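PDB 5FLG: 6-carboxyhexanoate--coa ligase from Bacillus subtilis, which belongs to the 6-carboxyhexanoate--CoA ligase family and is modelled here with phosphoaminophosphonic acid-adenylate ester, pimelic acid and magnesium bound. Local coordinates for residues T75-P80 with E253-H258; E103-D108 with A187-L192; A126-I131 with F230-S235; Y200-V205 with Y212-A217. All blocks are in the same frame, centred on the assembly; numbering follows the deposited sequence.

Interaction 1: residues T75-P80 with E253-H258; sequences TIQPLP and EWEEDH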
# COMPACT_ATOMS: atom_id res chain seq x y z
N THR A 75 -11.23 -6.07 23.41
CA THR A 75 -11.06 -7.51 23.25
C THR A 75 -12.37 -8.17 23.56
O THR A 75 -12.89 -7.97 24.62
CB THR A 75 -9.95 -8.01 24.22
OG1 THR A 75 -8.72 -7.45 23.79
CG2 THR A 75 -9.84 -9.48 24.23
N ILE A 76 -12.80 -9.08 22.70
CA ILE A 76 -14.03 -9.84 22.85
C ILE A 76 -13.81 -11.31 22.60
O ILE A 76 -12.80 -11.72 22.02
CB ILE A 76 -15.11 -9.38 21.87
CG1 ILE A 76 -14.63 -9.50 20.44
CG2 ILE A 76 -15.54 -7.94 22.16
CD1 ILE A 76 -15.70 -9.27 19.41
N GLN A 77 -14.74 -12.11 23.11
CA GLN A 77 -14.87 -13.51 22.78
C GLN A 77 -15.40 -13.76 21.39
O GLN A 77 -16.10 -12.92 20.84
CB GLN A 77 -15.84 -14.20 23.74
CG GLN A 77 -15.42 -14.15 25.19
CD GLN A 77 -14.43 -15.24 25.55
OE1 GLN A 77 -13.44 -14.95 26.19
NE2 GLN A 77 -14.70 -16.49 25.17
N PRO A 78 -14.93 -14.84 20.75
CA PRO A 78 -15.55 -15.27 19.52
C PRO A 78 -16.96 -15.71 19.81
O PRO A 78 -17.27 -16.16 20.90
CB PRO A 78 -14.68 -16.46 19.06
CG PRO A 78 -14.15 -17.02 20.34
CD PRO A 78 -13.94 -15.83 21.25
N LEU A 79 -17.82 -15.59 18.81
CA LEU A 79 -19.12 -16.24 18.86
C LEU A 79 -18.94 -17.72 19.12
O LEU A 79 -18.03 -18.34 18.58
CB LEU A 79 -19.85 -16.04 17.53
CG LEU A 79 -20.22 -14.60 17.17
CD1 LEU A 79 -20.64 -14.53 15.71
CD2 LEU A 79 -21.31 -14.03 18.07
N PRO A 80 -19.90 -18.31 19.84
CA PRO A 80 -20.14 -19.76 19.81
C PRO A 80 -20.38 -20.32 18.42
O PRO A 80 -21.06 -19.70 17.60
CB PRO A 80 -21.37 -19.95 20.68
CG PRO A 80 -22.04 -18.61 20.73
CD PRO A 80 -21.02 -17.55 20.43
N GLU A 253 -10.16 -12.77 21.77
CA GLU A 253 -9.46 -13.61 22.71
C GLU A 253 -10.46 -14.54 23.32
O GLU A 253 -11.39 -14.12 24.00
CB GLU A 253 -8.78 -12.80 23.81
CG GLU A 253 -7.83 -13.65 24.63
CD GLU A 253 -7.50 -13.06 25.99
OE1 GLU A 253 -7.28 -11.83 26.08
OE2 GLU A 253 -7.40 -13.86 26.96
N TRP A 254 -10.30 -15.82 23.01
CA TRP A 254 -11.16 -16.82 23.61
C TRP A 254 -10.62 -17.22 24.98
O TRP A 254 -9.43 -17.40 25.14
CB TRP A 254 -11.23 -18.01 22.72
CG TRP A 254 -11.82 -19.19 23.37
CD1 TRP A 254 -13.13 -19.41 23.60
CD2 TRP A 254 -11.12 -20.35 23.83
NE1 TRP A 254 -13.30 -20.64 24.19
CE2 TRP A 254 -12.07 -21.24 24.32
CE3 TRP A 254 -9.77 -20.73 23.82
CZ2 TRP A 254 -11.74 -22.51 24.78
CZ3 TRP A 254 -9.44 -21.98 24.31
CH2 TRP A 254 -10.43 -22.84 24.81
N GLU A 255 -11.47 -17.15 26.00
CA GLU A 255 -11.08 -17.49 27.37
C GLU A 255 -11.35 -18.94 27.65
O GLU A 255 -12.50 -19.35 27.80
CB GLU A 255 -11.89 -16.66 28.38
CG GLU A 255 -11.81 -15.17 28.14
CD GLU A 255 -10.74 -14.49 28.97
OE1 GLU A 255 -10.76 -14.66 30.21
OE2 GLU A 255 -9.92 -13.75 28.39
N GLU A 256 -10.29 -19.73 27.69
CA GLU A 256 -10.38 -21.13 27.97
C GLU A 256 -10.99 -21.25 29.34
O GLU A 256 -11.77 -22.12 29.61
CB GLU A 256 -9.00 -21.76 27.92
CG GLU A 256 -8.82 -23.00 28.77
CD GLU A 256 -7.73 -23.92 28.26
OE1 GLU A 256 -7.67 -24.18 27.04
OE2 GLU A 256 -6.94 -24.39 29.10
N ASP A 257 -10.62 -20.32 30.19
CA ASP A 257 -10.97 -20.37 31.57
C ASP A 257 -12.48 -20.39 31.73
O ASP A 257 -12.94 -21.11 32.59
CB ASP A 257 -10.26 -19.26 32.38
CG ASP A 257 -8.81 -19.61 32.69
OD1 ASP A 257 -8.47 -20.81 32.68
OD2 ASP A 257 -8.00 -18.70 32.93
N HIS A 258 -13.25 -19.71 30.87
CA HIS A 258 -14.69 -19.69 31.01
C HIS A 258 -15.26 -21.02 30.50
O HIS A 258 -16.31 -21.08 29.88
CB HIS A 258 -15.29 -18.61 30.12
CG HIS A 258 -14.92 -17.23 30.49
ND1 HIS A 258 -15.56 -16.14 29.96
CD2 HIS A 258 -13.98 -16.75 31.33
CE1 HIS A 258 -15.02 -15.04 30.44
NE2 HIS A 258 -14.06 -15.38 31.28
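Gln77 reaches over the backbone of Glu253 to Glu255. Its CB and CG only span the gap: CG lies beside the backbone N (chi1 -61°) and the chain then bends at chi2, which carries the amide across. CD comes to 3.6 Å from Glu253 O, and at the tip NE2 lies 3.7 Å from Trp254 CD1, with the amide and indole planes 48° apart. OE1 is placed to accept a hydrogen bond from Glu255 N, but it sits too close to Glu255 in the model, so that bond is doubtful and the exact place of the whole amide less sure. Firmer is the main-chain bond behind it, Glu253 N to Ile76 O at 2.9 Å and nearly straight. It carries on, one residue past the strand end, the parallel pairing of edge strand 74-76 with strand 250-252, the middle strand of a small three-stranded sheet. On one side of this bond Thr75 CG2 touches Glu253 CB at 3.5 Å; beyond it Pro78 CD packs on Trp254 CB at 3.8 Å. The indole packs against helix 154-164, where it meets Trp160 edge-to-face, while Asn156 OD1 accepts a hydrogen bond from Trp254 N.

Interaction 2: residues E103-D108 with A187-L192; sequences EGVSRD and AVVAEL
Val189 and Ala190 are consecutive residues of strand 188-194, yet both aim their side chains at the 103-108 loop. The cause is a classic beta bulge: the pair together faces Phe231 of the neighbouring strand, and Val189 has a nearly helical psi of -37°. Val105 makes use of the result. Its CG1 stands anti to the backbone N (chi1 -172°), which turns the other methyl, CG2, to the strand, where it rests 4.0 Å from Val189 CG1 and equally 4.0 Å from Ala190 CB. One methyl thus touches both residues of the bulge, the two valines meeting at a slant.

Glu103 approaches the same bulge with its aliphatic part: CG lies 3.4 Å from Val189 O, and a bend at chi2 turns the carboxylate aside, to the turn that joins strands 203-207 and 211-215. There OE1 accepts a hydrogen bond from Met210 N and OE2 forms a salt bridge with Lys209. Between Glu103 and Val105, Gly104 ends helix 89-102 in a Schellman motif; its positive phi of 127° is one that suits a residue without a side chain. Ser106 follows as N-cap of helix 107-116, so the loop is a tight corner between two helices, laid against the bulged strand.

No hydrogen bond joins the two segments. The corner is held to the strand here by methyl and methylene contacts, while the buried carboxylate of Glu103 has its polar needs met by the adjoining hairpin turn, a pairing that probably helps keep it ionised.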
# COMPACT_ATOMS: atom_id res chain seq x y z
N GLU A 103 -33.33 -16.09 13.57
CA GLU A 103 -32.61 -15.00 14.22
C GLU A 103 -33.40 -13.69 14.28
O GLU A 103 -32.97 -12.77 14.94
CB GLU A 103 -31.27 -14.73 13.54
CG GLU A 103 -30.36 -13.79 14.28
CD GLU A 103 -29.76 -14.37 15.56
OE1 GLU A 103 -29.62 -15.61 15.66
OE2 GLU A 103 -29.44 -13.58 16.48
N GLY A 104 -34.40 -13.52 13.43
CA GLY A 104 -35.24 -12.33 13.49
C GLY A 104 -35.39 -11.58 12.18
O GLY A 104 -36.11 -10.58 12.12
N VAL A 105 -34.72 -12.02 11.13
CA VAL A 105 -34.95 -11.41 9.83
C VAL A 105 -36.22 -11.93 9.22
O VAL A 105 -36.37 -13.14 9.04
CB VAL A 105 -33.82 -11.71 8.84
CG1 VAL A 105 -34.01 -10.89 7.58
CG2 VAL A 105 -32.48 -11.41 9.48
N SER A 106 -37.12 -11.04 8.83
CA SER A 106 -38.41 -11.52 8.32
C SER A 106 -38.19 -12.17 6.95
O SER A 106 -37.26 -11.80 6.23
CB SER A 106 -39.43 -10.37 8.22
OG SER A 106 -39.29 -9.67 7.00
N ARG A 107 -39.07 -13.11 6.61
CA ARG A 107 -39.01 -13.92 5.41
C ARG A 107 -39.02 -13.11 4.12
O ARG A 107 -38.25 -13.41 3.19
CB ARG A 107 -40.17 -14.90 5.38
CG ARG A 107 -40.00 -16.02 4.38
CD ARG A 107 -41.17 -16.99 4.48
NE ARG A 107 -41.06 -17.80 5.69
CZ ARG A 107 -41.77 -18.89 5.92
NH1 ARG A 107 -42.67 -19.29 5.03
NH2 ARG A 107 -41.58 -19.59 7.04
N ASP A 108 -39.83 -12.06 4.09
CA ASP A 108 -39.91 -11.24 2.90
C ASP A 108 -38.62 -10.44 2.69
O ASP A 108 -38.18 -10.28 1.54
CB ASP A 108 -41.09 -10.29 2.98
CG ASP A 108 -41.03 -9.41 4.19
OD1 ASP A 108 -40.81 -9.98 5.28
OD2 ASP A 108 -40.99 -8.17 4.04
N ALA A 187 -26.63 -2.60 15.69
CA ALA A 187 -27.60 -2.52 14.58
C ALA A 187 -27.64 -3.77 13.68
O ALA A 187 -28.58 -3.95 12.88
CB ALA A 187 -27.35 -1.27 13.76
N VAL A 188 -26.66 -4.67 13.82
CA VAL A 188 -26.63 -5.85 12.97
C VAL A 188 -27.40 -7.02 13.54
O VAL A 188 -27.02 -7.60 14.58
CB VAL A 188 -25.16 -6.32 12.68
CG1 VAL A 188 -25.19 -7.53 11.75
CG2 VAL A 188 -24.35 -5.22 12.05
N VAL A 189 -28.39 -7.48 12.80
CA VAL A 189 -29.24 -8.58 13.24
C VAL A 189 -28.65 -9.91 12.78
O VAL A 189 -28.78 -10.92 13.42
CB VAL A 189 -30.65 -8.41 12.65
CG1 VAL A 189 -31.52 -9.64 12.91
CG2 VAL A 189 -31.32 -7.16 13.22
N ALA A 190 -28.07 -9.93 11.59
CA ALA A 190 -27.55 -11.17 11.05
C ALA A 190 -26.65 -10.95 9.86
O ALA A 190 -26.69 -9.90 9.19
CB ALA A 190 -28.70 -12.09 10.69
N GLU A 191 -25.77 -11.95 9.62
CA GLU A 191 -24.81 -11.89 8.52
C GLU A 191 -24.94 -13.20 7.73
O GLU A 191 -25.24 -14.23 8.29
CB GLU A 191 -23.38 -11.71 9.01
CG GLU A 191 -22.34 -11.91 7.89
CD GLU A 191 -20.86 -11.93 8.35
OE1 GLU A 191 -20.56 -11.95 9.58
OE2 GLU A 191 -19.98 -11.96 7.46
N LEU A 192 -24.95 -13.07 6.41
CA LEU A 192 -24.92 -14.21 5.53
C LEU A 192 -23.65 -14.14 4.70
O LEU A 192 -23.33 -13.09 4.13
CB LEU A 192 -26.14 -14.17 4.64
CG LEU A 192 -26.21 -15.15 3.49
CD1 LEU A 192 -26.39 -16.59 3.96
CD2 LEU A 192 -27.35 -14.72 2.59

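Interaction 3: residues A126-I131 with F230-S235; sequences AVLFDI and FFIDGS. With ANP (phosphoaminophosphonic acid-adenylate ester), chain D.
Ala126 places its methyl over one face of the Phe230 ring, a CH-pi contact with CB 3.9 Å from the ring centroid and 22° off the normal, displaced toward CZ and CE2. Leu128 CD1 meets the same ring at CD2, 3.8 Å away, and then Leu128 CG touches Ile232 CG1. On the other face of the sheet the side chains of Phe129 and Phe231 lie side by side and point the same way, their rings meeting obliquely with Phe129 CD2 3.9 Å from Phe231 CE1. At the far end Ile131 CD1 rests on Asp233 CB at 3.6 Å.

What sets these neighbours level is a parallel ladder. Phe230 gives its N-H to Val127 O and takes one from Phe129 N; Ile232 does the same with Phe129 O and Ile131 N. The Ile232 N to Phe129 O bond is 2.7 Å long and almost straight at 175°. Over these short lengths the strand axes cross at -32°, in the twist sense common to beta sheets.

Ala126 also borders the nucleotide pocket: its N lies 3.4 Å from N3 of phosphoaminophosphonic acid-adenylate ester, which is hydrogen-bonded to the preceding Gly125 O and to Arg228 NH1, so the start of each strand borders the ligand.

In the mixed sheet, strand 227-232 runs between 127-130 and 188-194, with 135-136 outside 127-130. Helix 107-116 packs on Phe129 and Phe231, and helix 238-247 on Leu128 and Ile232 across the sheet.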
# COMPACT_ATOMS: atom_id res chain seq x y z
N ALA A 126 -18.84 -5.84 1.89
CA ALA A 126 -20.11 -6.35 2.31
C ALA A 126 -21.20 -5.38 1.89
O ALA A 126 -20.95 -4.19 1.72
CB ALA A 126 -20.15 -6.51 3.83
N VAL A 127 -22.38 -5.94 1.68
CA VAL A 127 -23.57 -5.18 1.41
C VAL A 127 -24.32 -5.03 2.71
O VAL A 127 -24.41 -5.97 3.48
CB VAL A 127 -24.44 -5.95 0.41
CG1 VAL A 127 -25.81 -5.28 0.28
CG2 VAL A 127 -23.72 -6.04 -0.94
N LEU A 128 -24.92 -3.86 2.91
CA LEU A 128 -25.75 -3.60 4.07
C LEU A 128 -27.20 -3.52 3.65
O LEU A 128 -27.56 -2.72 2.78
CB LEU A 128 -25.35 -2.27 4.74
CG LEU A 128 -24.25 -2.23 5.80
CD1 LEU A 128 -22.98 -2.92 5.35
CD2 LEU A 128 -23.95 -0.80 6.22
N PHE A 129 -28.04 -4.35 4.28
CA PHE A 129 -29.38 -4.55 3.83
C PHE A 129 -30.34 -4.15 4.96
O PHE A 129 -30.37 -4.75 6.03
CB PHE A 129 -29.57 -6.01 3.39
CG PHE A 129 -30.70 -6.20 2.41
CD1 PHE A 129 -30.66 -5.60 1.16
CD2 PHE A 129 -31.85 -6.89 2.78
CE1 PHE A 129 -31.73 -5.71 0.28
CE2 PHE A 129 -32.92 -7.00 1.90
CZ PHE A 129 -32.86 -6.41 0.65
N ASP A 130 -31.15 -3.14 4.71
CA ASP A 130 -32.02 -2.61 5.76
C ASP A 130 -33.26 -3.46 5.89
O ASP A 130 -34.00 -3.58 4.93
CB ASP A 130 -32.41 -1.22 5.35
CG ASP A 130 -33.30 -0.51 6.37
OD1 ASP A 130 -33.91 -1.14 7.27
OD2 ASP A 130 -33.37 0.71 6.23
N ILE A 131 -33.53 -4.01 7.08
CA ILE A 131 -34.66 -4.91 7.24
C ILE A 131 -35.98 -4.12 7.38
O ILE A 131 -37.03 -4.70 7.35
CB ILE A 131 -34.53 -5.81 8.48
CG1 ILE A 131 -34.77 -5.00 9.76
CG2 ILE A 131 -33.19 -6.49 8.52
CD1 ILE A 131 -34.94 -5.86 10.99
N PHE A 230 -24.98 -7.99 5.43
CA PHE A 230 -25.30 -7.71 6.82
C PHE A 230 -26.72 -7.19 6.85
O PHE A 230 -27.00 -6.15 6.28
CB PHE A 230 -24.38 -6.62 7.40
CG PHE A 230 -22.91 -6.93 7.35
CD1 PHE A 230 -22.47 -8.24 7.28
CD2 PHE A 230 -21.97 -5.93 7.48
CE1 PHE A 230 -21.11 -8.52 7.20
CE2 PHE A 230 -20.61 -6.22 7.46
CZ PHE A 230 -20.18 -7.53 7.31
N PHE A 231 -27.58 -7.86 7.59
CA PHE A 231 -28.95 -7.45 7.72
C PHE A 231 -29.06 -6.47 8.87
O PHE A 231 -28.70 -6.79 10.02
CB PHE A 231 -29.82 -8.67 7.95
CG PHE A 231 -29.92 -9.58 6.74
CD1 PHE A 231 -30.88 -9.38 5.78
CD2 PHE A 231 -29.01 -10.63 6.56
CE1 PHE A 231 -30.97 -10.21 4.68
CE2 PHE A 231 -29.07 -11.45 5.45
CZ PHE A 231 -30.05 -11.24 4.51
N ILE A 232 -29.39 -5.23 8.53
CA ILE A 232 -29.32 -4.10 9.48
C ILE A 232 -30.70 -3.64 9.98
O ILE A 232 -31.64 -3.49 9.20
CB ILE A 232 -28.68 -2.87 8.82
CG1 ILE A 232 -27.32 -3.23 8.26
CG2 ILE A 232 -28.60 -1.71 9.80
CD1 ILE A 232 -26.28 -3.59 9.30
N ASP A 233 -30.78 -3.44 11.29
CA ASP A 233 -31.95 -2.90 11.94
C ASP A 233 -31.54 -1.70 12.78
O ASP A 233 -31.13 -1.87 13.94
CB ASP A 233 -32.58 -3.93 12.85
CG ASP A 233 -33.64 -3.32 13.78
OD1 ASP A 233 -33.86 -2.09 13.73
OD2 ASP A 233 -34.26 -4.07 14.56
N GLY A 234 -31.64 -0.51 12.22
CA GLY A 234 -31.19 0.67 12.92
C GLY A 234 -31.85 1.92 12.36
O GLY A 234 -32.18 1.97 11.17
N SER A 235 -32.06 2.91 13.23
CA SER A 235 -32.64 4.19 12.84
C SER A 235 -31.54 5.11 12.38
O SER A 235 -31.81 6.14 11.76
CB SER A 235 -33.36 4.87 14.00
OG SER A 235 -34.44 4.09 14.48
PG ANP D . -9.46 -13.72 0.39
O1G ANP D . -8.02 -13.54 -0.02
O2G ANP D . -10.12 -14.86 -0.32
O3G ANP D . -9.71 -13.77 1.86
PB ANP D . -11.62 -11.69 0.55
O1B ANP D . -11.37 -11.59 2.01
O2B ANP D . -11.97 -10.53 -0.31
N3B ANP D . -10.19 -12.29 -0.20
PA ANP D . -13.26 -13.93 1.32
O1A ANP D . -13.54 -15.20 0.67
O2A ANP D . -12.46 -13.82 2.59
O3A ANP D . -12.72 -12.84 0.26
O5' ANP D . -14.75 -13.28 1.60
C5' ANP D . -15.82 -13.56 0.74
C4' ANP D . -16.57 -12.26 0.43
O4' ANP D . -16.98 -11.66 1.66
C3' ANP D . -15.69 -11.25 -0.29
O3' ANP D . -15.82 -11.36 -1.70
C2' ANP D . -16.26 -9.94 0.16
O2' ANP D . -17.44 -9.67 -0.60
C1' ANP D . -16.66 -10.26 1.57
N9 ANP D . -15.58 -9.86 2.47
C8 ANP D . -14.36 -10.49 2.67
N7 ANP D . -13.67 -9.85 3.65
C5 ANP D . -14.43 -8.78 4.04
C6 ANP D . -14.31 -7.66 4.99
N6 ANP D . -13.22 -7.49 5.74
N1 ANP D . -15.34 -6.79 5.11
C2 ANP D . -16.43 -6.91 4.35
N3 ANP D . -16.67 -7.93 3.51
C4 ANP D . -15.66 -8.80 3.25

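Interaction 4: residues Y200-V205 with Y212-A217; sequences YITGYV and YQRITA. With PML (pimelic acid), chain C.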
# COMPACT_ATOMS: atom_id res chain seq x y z
N TYR A 200 -13.61 -23.37 -2.24
CA TYR A 200 -14.10 -23.42 -0.86
C TYR A 200 -15.59 -23.12 -0.77
O TYR A 200 -16.04 -22.03 -1.16
CB TYR A 200 -13.32 -22.44 -0.01
CG TYR A 200 -13.44 -22.70 1.45
CD1 TYR A 200 -12.68 -23.71 2.06
CD2 TYR A 200 -14.38 -22.02 2.23
CE1 TYR A 200 -12.78 -23.95 3.42
CE2 TYR A 200 -14.54 -22.31 3.57
CZ TYR A 200 -13.75 -23.27 4.17
OH TYR A 200 -13.85 -23.49 5.52
N ILE A 201 -16.36 -24.14 -0.39
CA ILE A 201 -17.82 -24.08 -0.51
C ILE A 201 -18.57 -23.93 0.81
O ILE A 201 -19.79 -23.81 0.84
CB ILE A 201 -18.35 -25.30 -1.26
CG1 ILE A 201 -18.11 -26.57 -0.45
CG2 ILE A 201 -17.69 -25.41 -2.61
CD1 ILE A 201 -18.90 -27.76 -0.95
N THR A 202 -17.82 -23.96 1.91
CA THR A 202 -18.40 -23.68 3.23
C THR A 202 -18.66 -22.21 3.44
O THR A 202 -17.91 -21.37 2.93
CB THR A 202 -17.51 -24.16 4.35
OG1 THR A 202 -17.30 -25.57 4.19
CG2 THR A 202 -18.13 -23.90 5.70
N GLY A 203 -19.83 -21.91 4.00
CA GLY A 203 -20.17 -20.55 4.37
C GLY A 203 -20.79 -20.53 5.75
O GLY A 203 -20.62 -21.47 6.52
N TYR A 204 -21.53 -19.46 6.08
CA TYR A 204 -22.12 -19.36 7.39
C TYR A 204 -23.19 -18.28 7.45
O TYR A 204 -23.36 -17.49 6.53
CB TYR A 204 -21.06 -19.05 8.46
CG TYR A 204 -20.44 -17.65 8.39
CD1 TYR A 204 -21.04 -16.56 9.00
CD2 TYR A 204 -19.23 -17.43 7.73
CE1 TYR A 204 -20.50 -15.32 8.95
CE2 TYR A 204 -18.62 -16.19 7.76
CZ TYR A 204 -19.32 -15.12 8.31
OH TYR A 204 -18.76 -13.87 8.35
N VAL A 205 -24.00 -18.41 8.48
CA VAL A 205 -24.90 -17.33 8.93
C VAL A 205 -24.53 -17.09 10.38
O VAL A 205 -24.16 -18.02 11.10
CB VAL A 205 -26.36 -17.79 8.85
CG1 VAL A 205 -27.28 -16.80 9.56
CG2 VAL A 205 -26.78 -17.89 7.41
N TYR A 212 -22.29 -18.39 15.45
CA TYR A 212 -21.66 -18.61 14.13
C TYR A 212 -22.01 -19.99 13.63
O TYR A 212 -21.49 -21.01 14.12
CB TYR A 212 -20.16 -18.47 14.25
CG TYR A 212 -19.34 -18.58 12.95
CD1 TYR A 212 -19.12 -17.45 12.17
CD2 TYR A 212 -18.54 -19.68 12.72
CE1 TYR A 212 -18.25 -17.47 11.11
CE2 TYR A 212 -17.68 -19.73 11.61
CZ TYR A 212 -17.55 -18.62 10.82
OH TYR A 212 -16.76 -18.64 9.71
N GLN A 213 -22.95 -20.04 12.69
CA GLN A 213 -23.53 -21.28 12.23
C GLN A 213 -22.91 -21.62 10.89
O GLN A 213 -23.28 -21.05 9.89
CB GLN A 213 -25.04 -21.14 12.09
CG GLN A 213 -25.78 -20.98 13.41
CD GLN A 213 -25.97 -22.29 14.15
OE1 GLN A 213 -26.04 -23.37 13.55
NE2 GLN A 213 -26.04 -22.21 15.46
N ARG A 214 -21.88 -22.48 10.90
CA ARG A 214 -21.23 -22.86 9.66
C ARG A 214 -22.14 -23.79 8.88
O ARG A 214 -22.73 -24.69 9.45
CB ARG A 214 -19.91 -23.60 9.97
CG ARG A 214 -19.00 -22.82 10.86
CD ARG A 214 -17.74 -23.58 11.21
NE ARG A 214 -16.90 -23.77 10.05
CZ ARG A 214 -16.42 -24.94 9.65
NH1 ARG A 214 -16.75 -26.04 10.28
NH2 ARG A 214 -15.62 -24.99 8.59
N ILE A 215 -22.14 -23.65 7.57
CA ILE A 215 -22.90 -24.50 6.71
C ILE A 215 -21.96 -25.07 5.62
O ILE A 215 -21.38 -24.32 4.83
CB ILE A 215 -24.04 -23.70 6.07
CG1 ILE A 215 -24.95 -23.11 7.17
CG2 ILE A 215 -24.82 -24.58 5.13
CD1 ILE A 215 -26.03 -22.17 6.67
N THR A 216 -21.79 -26.39 5.60
CA THR A 216 -20.61 -26.96 4.94
C THR A 216 -20.67 -26.96 3.40
O THR A 216 -19.64 -27.02 2.75
CB THR A 216 -20.31 -28.38 5.40
OG1 THR A 216 -21.43 -29.24 5.13
CG2 THR A 216 -19.95 -28.39 6.85
N ALA A 217 -21.84 -26.78 2.83
CA ALA A 217 -21.94 -26.54 1.41
C ALA A 217 -22.93 -25.42 1.16
O ALA A 217 -24.12 -25.56 1.45
CB ALA A 217 -22.40 -27.80 0.69
C1 PML C . -15.74 -21.16 7.65
O11 PML C . -16.25 -21.14 8.82
O12 PML C . -15.11 -22.19 7.24
C2 PML C . -16.26 -20.10 6.66
C3 PML C . -15.23 -19.23 5.95
C4 PML C . -15.65 -18.80 4.54
C5 PML C . -15.55 -17.31 4.27
C6 PML C . -14.82 -16.95 2.98
C7 PML C . -13.38 -17.47 2.95
O71 PML C . -12.59 -17.10 3.85
O72 PML C . -13.00 -18.16 1.98
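Tyr212 lays its CE1 over the middle of the Tyr204 ring, 3.5 Å from Tyr204 CG. The ring planes are 37° apart, and the two side chains cross at about a right angle. Tyr204 CG sits between its backbone N and carbonyl carbon (chi1 69°), which puts the ring beneath Tyr212; its hydroxyl goes on to Arg228 NH2.

From this overlap Tyr212 OH reaches pimelic acid, donating to O11 at 2.7 Å. Arg214, on the same face of the hairpin, takes the carboxylate side-on: NE binds O11 at 3.0 Å and NH2 binds O12 at 3.2 Å, both almost straight. O11 is thus held by Tyr212 OH and Arg214 NE, and O12 by Arg214 NH2, with Tyr200 OH a less certain second partner of O12, since their 2.5 Å separation is very short. The guanidinium would be expected to steady the carboxylate's negative charge. Thr83 OG1, bonded to Arg214 NH1, helps hold the guanidinium in place.

The frame is an antiparallel hairpin with Gly203–Ile215 and Val205–Gln213 as hydrogen-bonded pairs and Tyr204–Arg214 as the non-hydrogen-bonded pair between them. Past the ladder Thr202 OG1 donates to Thr216 O at 3.1 Å, well off the C=O direction (111°), and Ile201 CD1 packs on Ala217 CB.

Strand 81-84 flanks 211-215 in the mixed sheet and strand 188-194 flanks 203-207. Helix 170-184 covers the tyrosine face, where the ligand lies, and helix 89-102 packs on Val205, Gln213 and Ile215 from the other side.

Following the chain, residues 75-80 open the outermost loop, which interaction 1 closes only at 253-258; the other three contacts nest inside it. Residues 103-108 open interaction 2 and 126-131 open interaction 3; 187-192 then closes interaction 2 while interaction 3 is still open, so these two cross. Interaction 4, the local hairpin, comes after interaction 2 and lies within the loop of interaction 3, which 230-235 closes. Interactions 2, 3 and 4 all reach the seven-stranded mixed sheet: Ala190 O meets Phe231 N, and Leu192 packs against Val205. Interaction 1 belongs to the small parallel sheet, but Pro80 O probably bonds Tyr212 N, linking it to the hairpin.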